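PDB 4EIU: uncharacterized hypothetical protein from Bacteroides uniformis, which is of unknown function but belongs to the DUF3823 family and carries an N-terminal domain of the transthyretin clan. Local coordinates for residues A[136-139]-A[140-144]; A[175-178]-A[179-182]. One frame throughout, in Å; residues are numbered along the deposited sequence.

In the fold
Contact 1 and contact 2 come one after the other along the chain, on opposite sides of its centre; their own centres lie about 26 Å apart and their nearest atoms about 15 Å. Contact 1 marks the exit from strand 129-138, the middle strand of a three-stranded antiparallel sheet, into helix 142-149. Contact 2 is a turn in the loop between strands 162-170 and 186-189, which are neighbours in a four-stranded antiparallel sheet. They do not touch, but side chains of both rest on strand 162-170. In each, an arginine reaches a partner three or four residues away along the chain, within a connection between secondary-structure elements of a largely beta protein.

Contact 1: residues A[136-139]-A[140-144]; sequences VTRG and VSDEV
Arg138 swings its side chain across that of Asp142 at about a right angle, so that carboxylate oxygen OD1 of Asp142 lies over one face of the guanidinium, 3.2 Å from NE of Arg138. The two planes stand 76° apart and no N-H points at this oxygen, which makes the salt bridge a pairing of charges without a hydrogen bond. A bend at chi2 (-66°) folds the arginine chain, and its CD comes within 3.4 Å of Asp142 OD1. Arg138 NE instead gives its N-H to a water at 2.9 Å, which donates in turn to Asp142 OD2 at 2.6 Å; the second oxygen is thus tied to the same arginine nitrogen through solvent. The pair, four positions apart, bridges the exit from strand 129-138 into helix 142-149, with Gly139 and Val140 carrying the chain round the bend. Ser141 is the N-cap: its OG accepts from Val144 N at 3.1 Å, with an N-H...O angle of 164°, supplying a partner for an amide of the first turn. An acidic residue such as Asp142 suits this end of a helix, where its charge probably interacts favourably with the helix dipole. Farther out, Arg138 NH2 forms a salt bridge with Glu196 and NH1 donates to the carbonyl O of Leu160.

Contact 2: residues A[175-178]-A[179-182]; sequences VGYR and ARDE
Carbonyl O of Tyr177 is gripped twice by Arg180: NH1 of its guanidinium donates at 2.7 Å, and its backbone N closes on the same oxygen at 3.3 Å. The backbone bond is that of a type I beta turn running from Tyr177 to Arg180, set in the loop between strands 162-170 and 186-189. The two donors reach the oxygen from opposite faces of the carbonyl plane, while the oxygen itself lies at the edge of the guanidinium, almost exactly in its plane. Arg180 can fold back in this way because its CG stands between backbone N and carbonyl carbon (chi1 63°), from where the chain runs extended to NE and carries the flat group alongside Tyr177. Any residue at the first position of the turn would offer the carbonyl; what tyrosine adds is a broad aromatic face for the guanidinium. The guanidinium lies flat on the ring, planes only 3° apart and centres 4.0 Å apart, in a cation-pi stack. NH1 sits over the middle of the ring, whereas Arg180 CZ is displaced toward the rim, 3.5 Å from Tyr177 CE1. Ring and arginine also touch Phe168 of strand 162-170, and the tyrosine ring meets Trp238 as well. Arg178 leads its extended chain to a different partner, NH1 donating to the carbonyl O of Gln29. Arg180 also has an acidic partner in Glu182: Arg180 NE donates to the anti side of Glu182 OE2 at 3.0 Å, and that oxygen lies 21° out of the guanidinium plane.

Contact 1: residues A[136-139]-A[140-144]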
ATOM      1  N   VAL A 136       6.715   0.205  13.328  1.00 58.33           N
ATOM      2  CA  VAL A 136       5.350   0.303  12.803  1.00 57.30           C
ATOM      3  C   VAL A 136       4.468   1.181  13.694  1.00 55.13           C
ATOM      4  O   VAL A 136       4.395   0.999  14.922  1.00 54.44           O
ATOM      5  CB  VAL A 136       4.710  -1.088  12.625  1.00 55.63           C
ATOM      6  CG1 VAL A 136       3.276  -0.972  12.071  1.00 50.57           C
ATOM      7  CG2 VAL A 136       5.590  -1.952  11.721  1.00 53.63           C
ATOM      8  N   THR A 137       3.785   2.135  13.077  1.00 50.29           N
ATOM      9  CA  THR A 137       2.796   2.974  13.791  1.00 51.96           C
ATOM     10  C   THR A 137       1.499   3.071  13.010  1.00 50.37           C
ATOM     11  O   THR A 137       1.466   2.817  11.805  1.00 47.21           O
ATOM     12  CB  THR A 137       3.335   4.409  14.062  1.00 51.47           C
ATOM     13  OG1 THR A 137       3.856   4.950  12.849  1.00 59.43           O
ATOM     14  CG2 THR A 137       4.454   4.429  15.148  1.00 56.59           C
ATOM     15  N   ARG A 138       0.417   3.438  13.688  1.00 50.06           N
ATOM     16  CA  ARG A 138      -0.865   3.693  13.016  1.00 48.49           C
ATOM     17  C   ARG A 138      -0.764   4.868  12.044  1.00 44.80           C
ATOM     18  O   ARG A 138      -0.221   5.905  12.390  1.00 50.20           O
ATOM     19  CB  ARG A 138      -1.946   3.985  14.048  1.00 46.84           C
ATOM     20  CG  ARG A 138      -2.275   2.835  14.973  1.00 53.42           C
ATOM     21  CD  ARG A 138      -2.899   1.663  14.227  1.00 47.83           C
ATOM     22  NE  ARG A 138      -3.223   0.565  15.135  1.00 52.10           N
ATOM     23  CZ  ARG A 138      -3.663  -0.625  14.725  1.00 53.59           C
ATOM     24  NH1 ARG A 138      -3.872  -0.840  13.456  1.00 45.41           N
ATOM     25  NH2 ARG A 138      -3.927  -1.603  15.583  1.00 46.48           N
ATOM     26  N   GLY A 139      -1.271   4.712  10.833  1.00 45.12           N
ATOM     27  CA  GLY A 139      -1.222   5.800   9.862  1.00 46.87           C
ATOM     28  C   GLY A 139      -2.429   6.724  10.013  1.00 45.06           C
ATOM     29  O   GLY A 139      -2.423   7.855   9.511  1.00 45.25           O
ATOM     30  N   VAL A 140      -3.482   6.209  10.649  1.00 43.13           N
ATOM     31  CA  VAL A 140      -4.730   6.923  10.899  1.00 43.74           C
ATOM     32  C   VAL A 140      -5.197   6.438  12.267  1.00 43.15           C
ATOM     33  O   VAL A 140      -4.953   5.274  12.629  1.00 46.40           O
ATOM     34  CB  VAL A 140      -5.781   6.577   9.849  1.00 40.99           C
ATOM     35  CG1 VAL A 140      -6.064   5.072   9.802  1.00 40.98           C
ATOM     36  CG2 VAL A 140      -7.054   7.365  10.100  1.00 39.75           C
ATOM     37  N   SER A 141      -5.829   7.311  13.041  1.00 43.80           N
ATOM     38  CA  SER A 141      -6.267   6.924  14.381  1.00 51.18           C
ATOM     39  C   SER A 141      -7.304   5.810  14.300  1.00 49.67           C
ATOM     40  O   SER A 141      -8.170   5.752  13.372  1.00 41.93           O
ATOM     41  CB  SER A 141      -6.848   8.104  15.154  1.00 57.68           C
ATOM     42  OG  SER A 141      -8.094   8.452  14.603  1.00 55.76           O
ATOM     43  N   ASP A 142      -7.210   4.901  15.260  1.00 46.64           N
ATOM     44  CA  ASP A 142      -8.215   3.841  15.425  1.00 45.86           C
ATOM     45  C   ASP A 142      -9.663   4.420  15.477  1.00 50.35           C
ATOM     46  O   ASP A 142     -10.576   3.797  14.937  1.00 44.07           O
ATOM     47  CB  ASP A 142      -7.921   3.020  16.702  1.00 54.71           C
ATOM     48  CG  ASP A 142      -6.644   2.164  16.579  1.00 62.52           C
ATOM     49  OD1 ASP A 142      -5.967   2.175  15.515  1.00 52.23           O
ATOM     50  OD2 ASP A 142      -6.320   1.442  17.545  1.00 55.18           O
ATOM     51  N   GLU A 143      -9.829   5.629  16.047  1.00 48.31           N
ATOM     52  CA  GLU A 143     -11.158   6.288  16.195  1.00 49.31           C
ATOM     53  C   GLU A 143     -11.716   6.617  14.833  1.00 44.99           C
ATOM     54  O   GLU A 143     -12.868   6.319  14.572  1.00 44.54           O
ATOM     55  CB  GLU A 143     -11.072   7.575  17.030  1.00 51.21           C
ATOM     56  N   VAL A 144     -10.880   7.223  13.973  1.00 48.18           N
ATOM     57  CA  VAL A 144     -11.267   7.545  12.578  1.00 43.77           C
ATOM     58  C   VAL A 144     -11.525   6.285  11.769  1.00 42.24           C
ATOM     59  O   VAL A 144     -12.486   6.225  11.009  1.00 42.03           O
ATOM     60  CB  VAL A 144     -10.245   8.502  11.907  1.00 43.41           C
ATOM     61  CG1 VAL A 144     -10.521   8.634  10.419  1.00 41.03           C
ATOM     62  CG2 VAL A 144     -10.248   9.892  12.654  1.00 47.52           C
TER
HETATM   63  O   HOH W   1      -3.797   0.945  17.944  1.00 55.05           O

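Contact 2: residues A[175-178]-A[179-182]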
ATOM      1  N   VAL A 175      12.473  -3.824  -4.900  1.00 51.32           N
ATOM      2  CA  VAL A 175      12.165  -4.692  -3.748  1.00 52.48           C
ATOM      3  C   VAL A 175      10.779  -4.377  -3.141  1.00 55.39           C
ATOM      4  O   VAL A 175      10.423  -3.220  -2.870  1.00 50.02           O
ATOM      5  CB  VAL A 175      13.274  -4.619  -2.661  1.00 52.76           C
ATOM      6  CG1 VAL A 175      13.546  -3.180  -2.224  1.00 51.34           C
ATOM      7  CG2 VAL A 175      12.944  -5.514  -1.463  1.00 55.03           C
ATOM      8  N   GLY A 176      10.016  -5.449  -2.972  1.00 51.05           N
ATOM      9  CA  GLY A 176       8.716  -5.436  -2.337  1.00 50.76           C
ATOM     10  C   GLY A 176       8.133  -6.811  -2.534  1.00 52.64           C
ATOM     11  O   GLY A 176       8.847  -7.750  -2.917  1.00 57.12           O
ATOM     12  N   TYR A 177       6.834  -6.952  -2.301  1.00 47.89           N
ATOM     13  CA  TYR A 177       6.242  -8.276  -2.453  1.00 49.01           C
ATOM     14  C   TYR A 177       6.503  -8.907  -3.823  1.00 53.29           C
ATOM     15  O   TYR A 177       6.930 -10.049  -3.901  1.00 52.88           O
ATOM     16  CB  TYR A 177       4.758  -8.209  -2.211  1.00 48.28           C
ATOM     17  CG  TYR A 177       4.115  -9.539  -2.271  1.00 49.77           C
ATOM     18  CD1 TYR A 177       4.415 -10.519  -1.310  1.00 52.34           C
ATOM     19  CD2 TYR A 177       3.215  -9.849  -3.286  1.00 51.97           C
ATOM     20  CE1 TYR A 177       3.799 -11.754  -1.348  1.00 55.93           C
ATOM     21  CE2 TYR A 177       2.617 -11.102  -3.347  1.00 59.64           C
ATOM     22  CZ  TYR A 177       2.901 -12.028  -2.351  1.00 59.16           C
ATOM     23  OH  TYR A 177       2.295 -13.230  -2.390  1.00 58.67           O
ATOM     24  N   ARG A 178       6.239  -8.175  -4.900  1.00 50.69           N
ATOM     25  CA  ARG A 178       6.352  -8.767  -6.226  1.00 58.03           C
ATOM     26  C   ARG A 178       7.787  -9.271  -6.534  1.00 60.27           C
ATOM     27  O   ARG A 178       7.968 -10.371  -7.080  1.00 59.13           O
ATOM     28  CB  ARG A 178       5.849  -7.772  -7.269  1.00 55.53           C
ATOM     29  CG  ARG A 178       5.721  -8.349  -8.664  1.00 66.73           C
ATOM     30  CD  ARG A 178       5.107  -7.344  -9.625  1.00 72.09           C
ATOM     31  NE  ARG A 178       5.324  -7.771 -11.007  1.00 85.42           N
ATOM     32  CZ  ARG A 178       4.975  -7.075 -12.094  1.00103.29           C
ATOM     33  NH1 ARG A 178       4.378  -5.881 -12.006  1.00 89.12           N
ATOM     34  NH2 ARG A 178       5.231  -7.579 -13.295  1.00 90.00           N
ATOM     35  N   ALA A 179       8.790  -8.494  -6.139  1.00 55.71           N
ATOM     36  CA  ALA A 179      10.181  -8.763  -6.451  1.00 59.68           C
ATOM     37  C   ALA A 179      10.912  -9.498  -5.314  1.00 62.51           C
ATOM     38  O   ALA A 179      12.120  -9.647  -5.353  1.00 61.88           O
ATOM     39  CB  ALA A 179      10.895  -7.450  -6.810  1.00 58.86           C
ATOM     40  N   ARG A 180      10.182  -9.997  -4.323  1.00 56.42           N
ATOM     41  CA  ARG A 180      10.801 -10.558  -3.157  1.00 60.80           C
ATOM     42  C   ARG A 180      11.694 -11.709  -3.609  1.00 65.97           C
ATOM     43  O   ARG A 180      11.336 -12.419  -4.544  1.00 63.74           O
ATOM     44  CB  ARG A 180       9.762 -11.076  -2.179  1.00 59.09           C
ATOM     45  CG  ARG A 180       8.892 -12.223  -2.695  1.00 59.72           C
ATOM     46  CD  ARG A 180       7.702 -12.474  -1.784  1.00 66.89           C
ATOM     47  NE  ARG A 180       6.911 -13.620  -2.215  1.00 62.87           N
ATOM     48  CZ  ARG A 180       6.088 -13.649  -3.267  1.00 66.32           C
ATOM     49  NH1 ARG A 180       5.906 -12.588  -4.054  1.00 65.07           N
ATOM     50  NH2 ARG A 180       5.427 -14.771  -3.540  1.00 75.70           N
ATOM     51  N   ASP A 181      12.853 -11.835  -2.975  1.00 61.79           N
ATOM     52  CA  ASP A 181      13.668 -13.061  -3.066  1.00 65.35           C
ATOM     53  C   ASP A 181      13.337 -13.916  -1.833  1.00 67.17           C
ATOM     54  O   ASP A 181      13.620 -13.545  -0.671  1.00 75.02           O
ATOM     55  CB  ASP A 181      15.158 -12.733  -3.144  1.00 66.46           C
ATOM     56  CG  ASP A 181      15.975 -13.890  -3.706  1.00 79.56           C
ATOM     57  OD1 ASP A 181      15.807 -15.036  -3.209  1.00 74.49           O
ATOM     58  OD2 ASP A 181      16.777 -13.651  -4.635  1.00 78.59           O
ATOM     59  N   GLU A 182      12.718 -15.060  -2.107  1.00 69.41           N
ATOM     60  CA  GLU A 182      12.300 -15.995  -1.055  1.00 73.56           C
ATOM     61  C   GLU A 182      13.429 -16.746  -0.348  1.00 84.77           C
ATOM     62  O   GLU A 182      13.186 -17.419   0.654  1.00 83.35           O
ATOM     63  CB  GLU A 182      11.297 -16.988  -1.626  1.00 82.44           C
ATOM     64  CG  GLU A 182      10.022 -16.308  -2.126  1.00 79.27           C
ATOM     65  CD  GLU A 182       8.769 -17.058  -1.756  1.00 77.50           C
ATOM     66  OE1 GLU A 182       8.808 -18.299  -1.715  1.00 91.55           O
ATOM     67  OE2 GLU A 182       7.733 -16.400  -1.502  1.00 89.32           O
TER